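Local coordinates for protein multicopper oxidase (Pseudomonas thermotolerans, PDB 6VOW) that probably couples the one-electron oxidation of laccase-type substrates to the reduction of oxygen to water, using its bound copper ions, at residues S168-T173 / T202-P207; L223-N228 / Y260-G265; R365-L370 / A451-A456. All blocks are in the same frame, centred on the assembly; numbering follows the deposited sequence.

Overall arrangement
Each of the three contacts joins segments far apart in sequence, and they follow one another in series along the chain. Interactions 1 and 2 are neighbours in the middle domain, their centres about 11 Å apart, and meet in one mixed sheet, where strands 165-174 and 218-225 lie side by side. Interaction 1 adds an edge strand to that sheet, whereas interaction 2 leads from it to the opposing sheet, which holds 260-262. Interaction 3 belongs to the C-terminal domain, its centre about 35 Å from that of interaction 1, across the chain's centre, and about 27 Å from that of interaction 2. Edge pairing thus appears twice, antiparallel then parallel, and sheet-to-sheet linkage once, in cupredoxin-like sandwiches.

Interaction 1 of 3, residues S168-T173 / T202-P207; sequences SLSLKT and TVNARP
The carbonyl oxygen of Lys-172 is gripped twice by one residue: Thr-202 N reaches Lys-172 O at 2.8 Å and Thr-202 OG1 reaches Lys-172 O at 2.7 Å, from opposite faces of the carbonyl plane. This pairing is the antiparallel edge of a cupredoxin-like sheet, where short strand 200-203 borders strand 165-174. Lys-172 and Thr-202 form a hydrogen-bonded pair; Leu-171 and Val-203 form the non-hydrogen-bonded pair next to it. With chi1 at 52°, OG1 of Thr-202 sits between its own backbone N and carbonyl carbon, and from there it reaches Lys-172 O on the neighbouring strand.

Where regular pairing stops, a type I' turn from Val-203 to Arg-206 takes over. Asn-204 N still donates to Ser-170 O at 2.7 Å, and the side-chain amide of Asn-204 carries the pairing on beyond that bond. Its ND2 donates in plane to Ser-168 O (2.9 Å), while Ser-170 N donates to Asn-204 OD1 (2.7 Å) from a position tilted 33° off the carbonyl plane. Two bonds of opposite sense thereby fix the rotation of the amide. A water linking Ser-170 OG to Asn-204 OD1 adds a further contact to the oxygen, and another water ties Ser-170 O and Thr-202 OG1 to Ala-205 N in the turn.

On the face shared by Leu-169, Leu-171 and Val-203, the valine sends one branch to each leucine. CG1 of Val-203 meets Leu-169 CG at 3.7 Å, whereas Leu-171 and Val-203 lie side by side, with Leu-171 CD2 and Val-203 CG2 tightly packed at 3.4 Å.

Interaction 2 of 3, residues L223-N228 / Y260-G265; sequences LFNLDN and YWLGPG
Gly-265 N donates to Asn-225 O at 2.9 Å in the loop after strand 260-262, whose direction is turned 48° from that of strand 223-225 across a gap of 9.2 Å between axes. Gly-265 has a positive phi of 77°, a backbone setting that favours glycine.

Asn-225 carries most of the side-chain contact. Its CG stands anti to the backbone N (chi1 177°), which sends the amide toward the 260-265 segment. ND2 donates to Leu-262 O at 2.9 Å; the acceptor lies in the plane of the asparagine amide, yet the donor stands above the plane of the leucine carbonyl and so misses its lone pairs. ND2 also bonds to Val-230 O. The other end of the amide closes an Asx turn, Asp-227 N donating to Asn-225 OD1 at 2.7 Å and nearly along the C=O axis. With both ends engaged, its rotation is fixed.

Beside the amide, the leucines add apolar contact. Leu-262 CG lies 3.7 Å from Asn-225 CB, and Leu-262 CD2 approaches Leu-223 CB at 4.2 Å. Separately, Pro-264 CB sits 3.3 Å from Asp-227 O.

Gly-265 O accepts a hydrogen bond from Arg-267 NH1 and a weak one from Trp-134 NE1, and Trp-134 lines the pocket of the copper-oxygen-copper unit. A polar linker between the two sheets of a cupredoxin-like beta sandwich is thereby joined to the edge of the copper site.

Interaction 3 of 3, residues R365-L370 / A451-A456; sequences RPIATL and AAIEVA
CG1 of Ile-453 stands beside the backbone N (chi1 -69°), which leaves CG2 anti to that nitrogen and aimed at Leu-370. The leucine, its own CG anti to the carbonyl carbon (chi1 -54°), brings CD1 to 3.6 Å from Ile-453 CG2, and the two side chains meet at a slant. Ile-367 holds CG1 anti to its backbone N, and its CG2 lies against Ala-451 CB at 3.7 Å.

Beneath these side chains runs a parallel ladder, in which Ala-368, Thr-369 and Leu-370 pair with Ile-453, Glu-454 and Val-455. Glu-454 serves it with both backbone groups: its N donates to Ala-368 O (2.7 Å), and its O receives Leu-370 N (2.6 Å). Ala-456 N then closes on Leu-370 O at 2.8 Å, whereas the bond from Ile-367 N to Ala-452 O is weak.

The opposite face holds Thr-369 and Glu-454, which lie side by side and point the same way. Pro-366 also runs alongside the glutamate, its CG 3.9 Å from Glu-454 OE1.

Strand 368-370 is thus the edge of a sheet whose next strand, 450-455, pairs in turn with 433-439, the strand that ends at the copper ligand Cys-439. Chemically, Ile-453 and Leu-370 turn an apolar face to Phe-378 of the opposing sheet, the glutamate side is more open to solvent, and backbone bonds set the register of the two strands; the edge buries one face and wets the other.

Interaction 1 of 3, residues S168-T173 / T202-P207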
loop_
_atom_site.group_PDB
_atom_site.type_symbol
_atom_site.label_atom_id
_atom_site.label_comp_id
_atom_site.label_asym_id
_atom_site.label_seq_id
_atom_site.Cartn_x
_atom_site.Cartn_y
_atom_site.Cartn_z
ATOM N N SER A 168 2.126 -13.944 3.993
ATOM C CA SER A 168 2.357 -12.625 3.473
ATOM C C SER A 168 3.038 -12.679 2.104
ATOM O O SER A 168 4.060 -13.359 1.941
ATOM C CB SER A 168 3.255 -11.829 4.406
ATOM O OG SER A 168 2.589 -11.584 5.627
ATOM N N LEU A 169 2.469 -11.949 1.132
ATOM C CA LEU A 169 2.963 -11.865 -0.306
ATOM C C LEU A 169 3.192 -10.440 -0.667
ATOM O O LEU A 169 2.235 -9.700 -0.784
ATOM C CB LEU A 169 1.954 -12.453 -1.312
ATOM C CG LEU A 169 2.256 -13.917 -1.592
ATOM C CD1 LEU A 169 2.504 -14.714 -0.337
ATOM C CD2 LEU A 169 1.108 -14.516 -2.332
ATOM N N SER A 170 4.453 -10.063 -0.795
ATOM C CA SER A 170 4.818 -8.678 -1.122
ATOM C C SER A 170 5.272 -8.644 -2.570
ATOM O O SER A 170 6.278 -9.239 -2.920
ATOM C CB SER A 170 5.941 -8.183 -0.201
ATOM O OG SER A 170 5.479 -7.978 1.137
ATOM N N LEU A 171 4.468 -7.988 -3.393
ATOM C CA LEU A 171 4.744 -7.853 -4.810
ATOM C C LEU A 171 5.591 -6.649 -5.103
ATOM O O LEU A 171 5.309 -5.572 -4.646
ATOM C CB LEU A 171 3.438 -7.616 -5.532
ATOM C CG LEU A 171 2.516 -8.837 -5.424
ATOM C CD1 LEU A 171 1.096 -8.476 -5.820
ATOM C CD2 LEU A 171 3.071 -9.856 -6.365
ATOM N N LYS A 172 6.594 -6.849 -5.940
ATOM C CA LYS A 172 7.405 -5.755 -6.410
ATOM C C LYS A 172 7.943 -6.054 -7.805
ATOM O O LYS A 172 8.478 -7.166 -8.086
ATOM C CB LYS A 172 8.546 -5.443 -5.424
ATOM C CG LYS A 172 9.190 -4.106 -5.726
ATOM C CD LYS A 172 10.206 -3.726 -4.702
ATOM C CE LYS A 172 10.169 -2.214 -4.560
ATOM N NZ LYS A 172 10.746 -1.520 -5.727
ATOM N N THR A 173 7.788 -5.055 -8.679
ATOM C CA THR A 173 8.241 -5.141 -10.078
ATOM C C THR A 173 9.439 -4.196 -10.199
ATOM O O THR A 173 9.290 -2.969 -10.270
ATOM C CB THR A 173 7.059 -4.819 -11.020
ATOM O OG1 THR A 173 6.190 -5.916 -10.903
ATOM C CG2 THR A 173 7.465 -4.636 -12.546
ATOM N N THR A 202 8.464 -9.878 -8.626
ATOM C CA THR A 202 8.890 -10.735 -7.557
ATOM C C THR A 202 7.745 -10.728 -6.531
ATOM O O THR A 202 6.951 -9.796 -6.414
ATOM C CB THR A 202 10.138 -10.206 -6.839
ATOM O OG1 THR A 202 9.906 -8.860 -6.457
ATOM C CG2 THR A 202 11.460 -10.313 -7.673
ATOM N N VAL A 203 7.690 -11.823 -5.820
ATOM C CA VAL A 203 6.857 -11.999 -4.662
ATOM C C VAL A 203 7.829 -12.310 -3.595
ATOM O O VAL A 203 8.542 -13.329 -3.708
ATOM C CB VAL A 203 5.896 -13.177 -4.841
ATOM C CG1 VAL A 203 5.416 -13.694 -3.503
ATOM C CG2 VAL A 203 4.701 -12.714 -5.638
ATOM N N ASN A 204 7.858 -11.446 -2.577
ATOM C CA ASN A 204 8.827 -11.586 -1.453
ATOM C C ASN A 204 10.252 -11.692 -1.954
ATOM O O ASN A 204 11.018 -12.549 -1.531
ATOM C CB ASN A 204 8.439 -12.819 -0.587
ATOM C CG ASN A 204 7.021 -12.706 0.004
ATOM O OD1 ASN A 204 6.471 -11.631 0.121
ATOM N ND2 ASN A 204 6.438 -13.819 0.375
ATOM N N ALA A 205 10.610 -10.837 -2.923
ATOM C CA ALA A 205 12.010 -10.795 -3.518
ATOM C C ALA A 205 12.397 -11.905 -4.497
ATOM O O ALA A 205 13.555 -11.931 -4.985
ATOM C CB ALA A 205 13.058 -10.769 -2.430
ATOM N N ARG A 206 11.466 -12.811 -4.787
ATOM C CA ARG A 206 11.759 -13.957 -5.600
ATOM C C ARG A 206 10.859 -13.930 -6.851
ATOM O O ARG A 206 9.643 -13.744 -6.682
ATOM C CB ARG A 206 11.458 -15.191 -4.773
ATOM C CG ARG A 206 12.225 -15.306 -3.463
ATOM C CD ARG A 206 13.597 -15.957 -3.607
ATOM N NE ARG A 206 13.508 -17.344 -4.060
ATOM C CZ ARG A 206 13.321 -18.430 -3.301
ATOM N NH1 ARG A 206 13.201 -18.373 -1.954
ATOM N NH2 ARG A 206 13.243 -19.613 -3.934
ATOM N N PRO A 207 11.445 -14.076 -8.087
ATOM C CA PRO A 207 10.586 -14.142 -9.274
ATOM C C PRO A 207 9.893 -15.488 -9.244
ATOM O O PRO A 207 10.514 -16.557 -9.199
ATOM C CB PRO A 207 11.566 -14.010 -10.450
ATOM C CG PRO A 207 12.873 -14.494 -9.914
ATOM C CD PRO A 207 12.882 -14.137 -8.464
HETATM O O HOH W 1 8.880 -8.850 -3.975
HETATM O O HOH W 2 5.454 -10.229 2.379
#

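Interaction 2 of 3, residues L223-N228 / Y260-G265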
loop_
_atom_site.group_PDB
_atom_site.type_symbol
_atom_site.label_atom_id
_atom_site.label_comp_id
_atom_site.label_asym_id
_atom_site.label_seq_id
_atom_site.Cartn_x
_atom_site.Cartn_y
_atom_site.Cartn_z
ATOM N N LEU A 223 -1.830 -9.822 0.708
ATOM C CA LEU A 223 -1.212 -9.437 -0.595
ATOM C C LEU A 223 -0.935 -7.985 -0.518
ATOM O O LEU A 223 -1.860 -7.175 -0.316
ATOM C CB LEU A 223 -2.184 -9.705 -1.701
ATOM C CG LEU A 223 -2.161 -11.213 -2.008
ATOM C CD1 LEU A 223 -3.504 -11.705 -2.513
ATOM C CD2 LEU A 223 -1.126 -11.442 -3.070
ATOM N N PHE A 224 0.340 -7.662 -0.623
ATOM C CA PHE A 224 0.815 -6.292 -0.566
ATOM C C PHE A 224 1.439 -5.910 -1.905
ATOM O O PHE A 224 2.349 -6.582 -2.410
ATOM C CB PHE A 224 1.905 -6.111 0.500
ATOM C CG PHE A 224 1.558 -6.615 1.861
ATOM C CD1 PHE A 224 1.686 -7.937 2.171
ATOM C CD2 PHE A 224 1.152 -5.746 2.842
ATOM C CE1 PHE A 224 1.428 -8.356 3.477
ATOM C CE2 PHE A 224 0.811 -6.171 4.104
ATOM C CZ PHE A 224 1.020 -7.484 4.439
ATOM N N ASN A 225 0.963 -4.823 -2.467
ATOM C CA ASN A 225 1.596 -4.338 -3.690
ATOM C C ASN A 225 2.604 -3.285 -3.248
ATOM O O ASN A 225 2.236 -2.137 -2.893
ATOM C CB ASN A 225 0.553 -3.796 -4.679
ATOM C CG ASN A 225 1.216 -3.201 -5.939
ATOM O OD1 ASN A 225 2.406 -2.857 -5.937
ATOM N ND2 ASN A 225 0.436 -3.089 -7.019
ATOM N N LEU A 226 3.873 -3.684 -3.219
ATOM C CA LEU A 226 4.866 -2.809 -2.776
ATOM C C LEU A 226 5.539 -2.138 -3.932
ATOM O O LEU A 226 6.550 -1.495 -3.717
ATOM C CB LEU A 226 5.876 -3.490 -1.839
ATOM C CG LEU A 226 5.253 -4.249 -0.702
ATOM C CD1 LEU A 226 6.381 -4.727 0.186
ATOM C CD2 LEU A 226 4.317 -3.380 0.133
ATOM N N ASP A 227 4.913 -2.158 -5.105
ATOM C CA ASP A 227 5.504 -1.601 -6.271
ATOM C C ASP A 227 5.305 -0.116 -6.410
ATOM O O ASP A 227 4.376 0.400 -5.961
ATOM C CB ASP A 227 5.005 -2.277 -7.508
ATOM C CG ASP A 227 5.977 -2.047 -8.685
ATOM O OD1 ASP A 227 7.103 -2.659 -8.645
ATOM O OD2 ASP A 227 5.631 -1.165 -9.568
ATOM N N ASN A 228 6.232 0.552 -7.071
ATOM C CA ASN A 228 6.168 2.007 -7.434
ATOM C C ASN A 228 5.096 2.303 -8.429
ATOM O O ASN A 228 4.622 3.426 -8.444
ATOM C CB ASN A 228 7.459 2.468 -8.180
ATOM C CG ASN A 228 8.677 2.592 -7.292
ATOM O OD1 ASN A 228 8.879 1.779 -6.409
ATOM N ND2 ASN A 228 9.530 3.604 -7.560
ATOM N N TYR A 260 -8.636 -9.291 -9.450
ATOM C CA TYR A 260 -8.689 -8.119 -8.590
ATOM C C TYR A 260 -7.535 -7.201 -9.006
ATOM O O TYR A 260 -6.410 -7.655 -9.098
ATOM C CB TYR A 260 -8.612 -8.532 -7.129
ATOM C CG TYR A 260 -8.759 -7.344 -6.241
ATOM C CD1 TYR A 260 -7.650 -6.564 -5.905
ATOM C CD2 TYR A 260 -10.007 -6.977 -5.729
ATOM C CE1 TYR A 260 -7.777 -5.465 -5.081
ATOM C CE2 TYR A 260 -10.115 -5.906 -4.919
ATOM C CZ TYR A 260 -8.971 -5.157 -4.581
ATOM O OH TYR A 260 -9.094 -4.022 -3.798
ATOM N N TRP A 261 -7.817 -5.938 -9.240
ATOM C CA TRP A 261 -6.786 -4.973 -9.677
ATOM C C TRP A 261 -6.126 -4.369 -8.464
ATOM O O TRP A 261 -6.690 -3.466 -7.798
ATOM C CB TRP A 261 -7.396 -3.853 -10.536
ATOM C CG TRP A 261 -7.809 -4.307 -11.924
ATOM C CD1 TRP A 261 -8.469 -5.444 -12.240
ATOM C CD2 TRP A 261 -7.588 -3.629 -13.159
ATOM N NE1 TRP A 261 -8.694 -5.519 -13.565
ATOM C CE2 TRP A 261 -8.149 -4.425 -14.171
ATOM C CE3 TRP A 261 -6.945 -2.449 -13.509
ATOM C CZ2 TRP A 261 -8.127 -4.059 -15.515
ATOM C CZ3 TRP A 261 -6.903 -2.080 -14.838
ATOM C CH2 TRP A 261 -7.492 -2.881 -15.830
ATOM N N LEU A 262 -4.955 -4.882 -8.145
ATOM C CA LEU A 262 -4.211 -4.474 -6.984
ATOM C C LEU A 262 -3.285 -3.411 -7.464
ATOM O O LEU A 262 -2.213 -3.705 -8.020
ATOM C CB LEU A 262 -3.334 -5.645 -6.426
ATOM C CG LEU A 262 -2.773 -5.454 -4.992
ATOM C CD1 LEU A 262 -3.954 -5.411 -4.120
ATOM C CD2 LEU A 262 -1.974 -6.639 -4.515
ATOM N N GLY A 263 -3.694 -2.191 -7.278
ATOM C CA GLY A 263 -2.822 -1.064 -7.534
ATOM C C GLY A 263 -1.653 -0.877 -6.589
ATOM O O GLY A 263 -1.602 -1.454 -5.524
ATOM N N PRO A 264 -0.713 -0.017 -6.974
ATOM C CA PRO A 264 0.444 0.228 -6.082
ATOM C C PRO A 264 -0.031 0.732 -4.730
ATOM O O PRO A 264 -0.986 1.598 -4.625
ATOM C CB PRO A 264 1.273 1.249 -6.840
ATOM C CG PRO A 264 0.783 1.201 -8.273
ATOM C CD PRO A 264 -0.641 0.783 -8.222
ATOM N N GLY A 265 0.525 0.102 -3.698
ATOM C CA GLY A 265 0.140 0.459 -2.336
ATOM C C GLY A 265 -1.183 -0.069 -1.830
ATOM O O GLY A 265 -1.613 0.267 -0.717
#

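Interaction 3 of 3, residues R365-L370 / A451-A456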
loop_
_atom_site.group_PDB
_atom_site.type_symbol
_atom_site.label_atom_id
_atom_site.label_comp_id
_atom_site.label_asym_id
_atom_site.label_seq_id
_atom_site.Cartn_x
_atom_site.Cartn_y
_atom_site.Cartn_z
ATOM N N ARG A 365 0.703 25.638 1.274
ATOM C CA ARG A 365 -0.409 26.235 0.515
ATOM C C ARG A 365 -1.380 25.141 0.172
ATOM O O ARG A 365 -1.396 24.681 -0.942
ATOM C CB ARG A 365 0.120 26.907 -0.716
ATOM C CG ARG A 365 1.027 28.078 -0.319
ATOM C CD ARG A 365 1.854 28.653 -1.451
ATOM N NE ARG A 365 2.571 27.638 -2.239
ATOM C CZ ARG A 365 2.092 27.019 -3.325
ATOM N NH1 ARG A 365 0.852 27.280 -3.766
ATOM N NH2 ARG A 365 2.847 26.121 -3.969
ATOM N N PRO A 366 -2.220 24.729 1.133
ATOM C CA PRO A 366 -2.937 23.454 1.033
ATOM C C PRO A 366 -4.160 23.525 0.098
ATOM O O PRO A 366 -5.001 24.445 0.246
ATOM C CB PRO A 366 -3.408 23.246 2.471
ATOM C CG PRO A 366 -3.694 24.645 2.957
ATOM C CD PRO A 366 -2.860 25.608 2.126
ATOM N N ILE A 367 -4.267 22.569 -0.838
ATOM C CA ILE A 367 -5.369 22.552 -1.869
ATOM C C ILE A 367 -6.751 22.644 -1.204
ATOM O O ILE A 367 -7.656 23.279 -1.761
ATOM C CB ILE A 367 -5.282 21.345 -2.851
ATOM C CG1 ILE A 367 -5.983 21.635 -4.206
ATOM C CG2 ILE A 367 -5.863 20.058 -2.244
ATOM C CD1 ILE A 367 -5.173 22.472 -5.219
ATOM N N ALA A 368 -6.902 22.036 -0.016
ATOM C CA ALA A 368 -8.096 22.253 0.820
ATOM C C ALA A 368 -7.812 22.193 2.316
ATOM O O ALA A 368 -6.806 21.591 2.784
ATOM C CB ALA A 368 -9.191 21.252 0.473
ATOM N N THR A 369 -8.766 22.778 3.046
ATOM C CA THR A 369 -8.702 22.986 4.482
ATOM C C THR A 369 -10.020 22.486 5.101
ATOM O O THR A 369 -11.066 23.133 4.963
ATOM C CB THR A 369 -8.410 24.474 4.770
ATOM O OG1 THR A 369 -7.201 24.814 4.101
ATOM C CG2 THR A 369 -8.207 24.752 6.243
ATOM N N LEU A 370 -9.964 21.295 5.723
ATOM C CA LEU A 370 -11.114 20.637 6.325
ATOM C C LEU A 370 -11.206 20.978 7.799
ATOM O O LEU A 370 -10.199 21.136 8.474
ATOM C CB LEU A 370 -11.002 19.107 6.194
ATOM C CG LEU A 370 -10.782 18.555 4.796
ATOM C CD1 LEU A 370 -10.679 17.071 4.870
ATOM C CD2 LEU A 370 -11.867 18.965 3.783
ATOM N N ALA A 451 -1.160 16.699 -3.611
ATOM C CA ALA A 451 -1.570 17.886 -2.959
ATOM C C ALA A 451 -1.583 17.625 -1.474
ATOM O O ALA A 451 -1.289 16.527 -0.996
ATOM C CB ALA A 451 -2.921 18.260 -3.460
ATOM N N ALA A 452 -1.869 18.666 -0.738
ATOM C CA ALA A 452 -1.932 18.594 0.686
ATOM C C ALA A 452 -3.318 19.100 1.123
ATOM O O ALA A 452 -3.841 20.096 0.591
ATOM C CB ALA A 452 -0.809 19.420 1.287
ATOM N N ILE A 453 -3.933 18.353 2.041
ATOM C CA ILE A 453 -5.243 18.695 2.613
ATOM C C ILE A 453 -5.002 18.948 4.082
ATOM O O ILE A 453 -4.587 18.022 4.813
ATOM C CB ILE A 453 -6.238 17.557 2.450
ATOM C CG1 ILE A 453 -6.585 17.399 0.959
ATOM C CG2 ILE A 453 -7.469 17.810 3.324
ATOM C CD1 ILE A 453 -7.148 16.066 0.633
ATOM N N GLU A 454 -5.248 20.191 4.507
ATOM C CA GLU A 454 -5.097 20.583 5.916
ATOM C C GLU A 454 -6.393 20.225 6.674
ATOM O O GLU A 454 -7.499 20.616 6.230
ATOM C CB GLU A 454 -4.786 22.082 6.044
ATOM C CG GLU A 454 -4.497 22.496 7.487
ATOM C CD GLU A 454 -4.092 23.932 7.674
ATOM O OE1 GLU A 454 -3.401 24.477 6.796
ATOM O OE2 GLU A 454 -4.431 24.496 8.731
ATOM N N VAL A 455 -6.245 19.412 7.725
ATOM C CA VAL A 455 -7.257 19.165 8.762
ATOM C C VAL A 455 -6.826 20.017 9.950
ATOM O O VAL A 455 -6.012 19.618 10.772
ATOM C CB VAL A 455 -7.351 17.690 9.233
ATOM C CG1 VAL A 455 -8.554 17.487 10.192
ATOM C CG2 VAL A 455 -7.575 16.775 8.076
ATOM N N ALA A 456 -8.214 21.214 10.499
ATOM C CA ALA A 456 -8.028 21.993 11.718
ATOM C C ALA A 456 -9.320 22.561 12.256
ATOM O O ALA A 456 -10.286 21.831 12.369
ATOM C CB ALA A 456 -6.990 23.088 11.527
#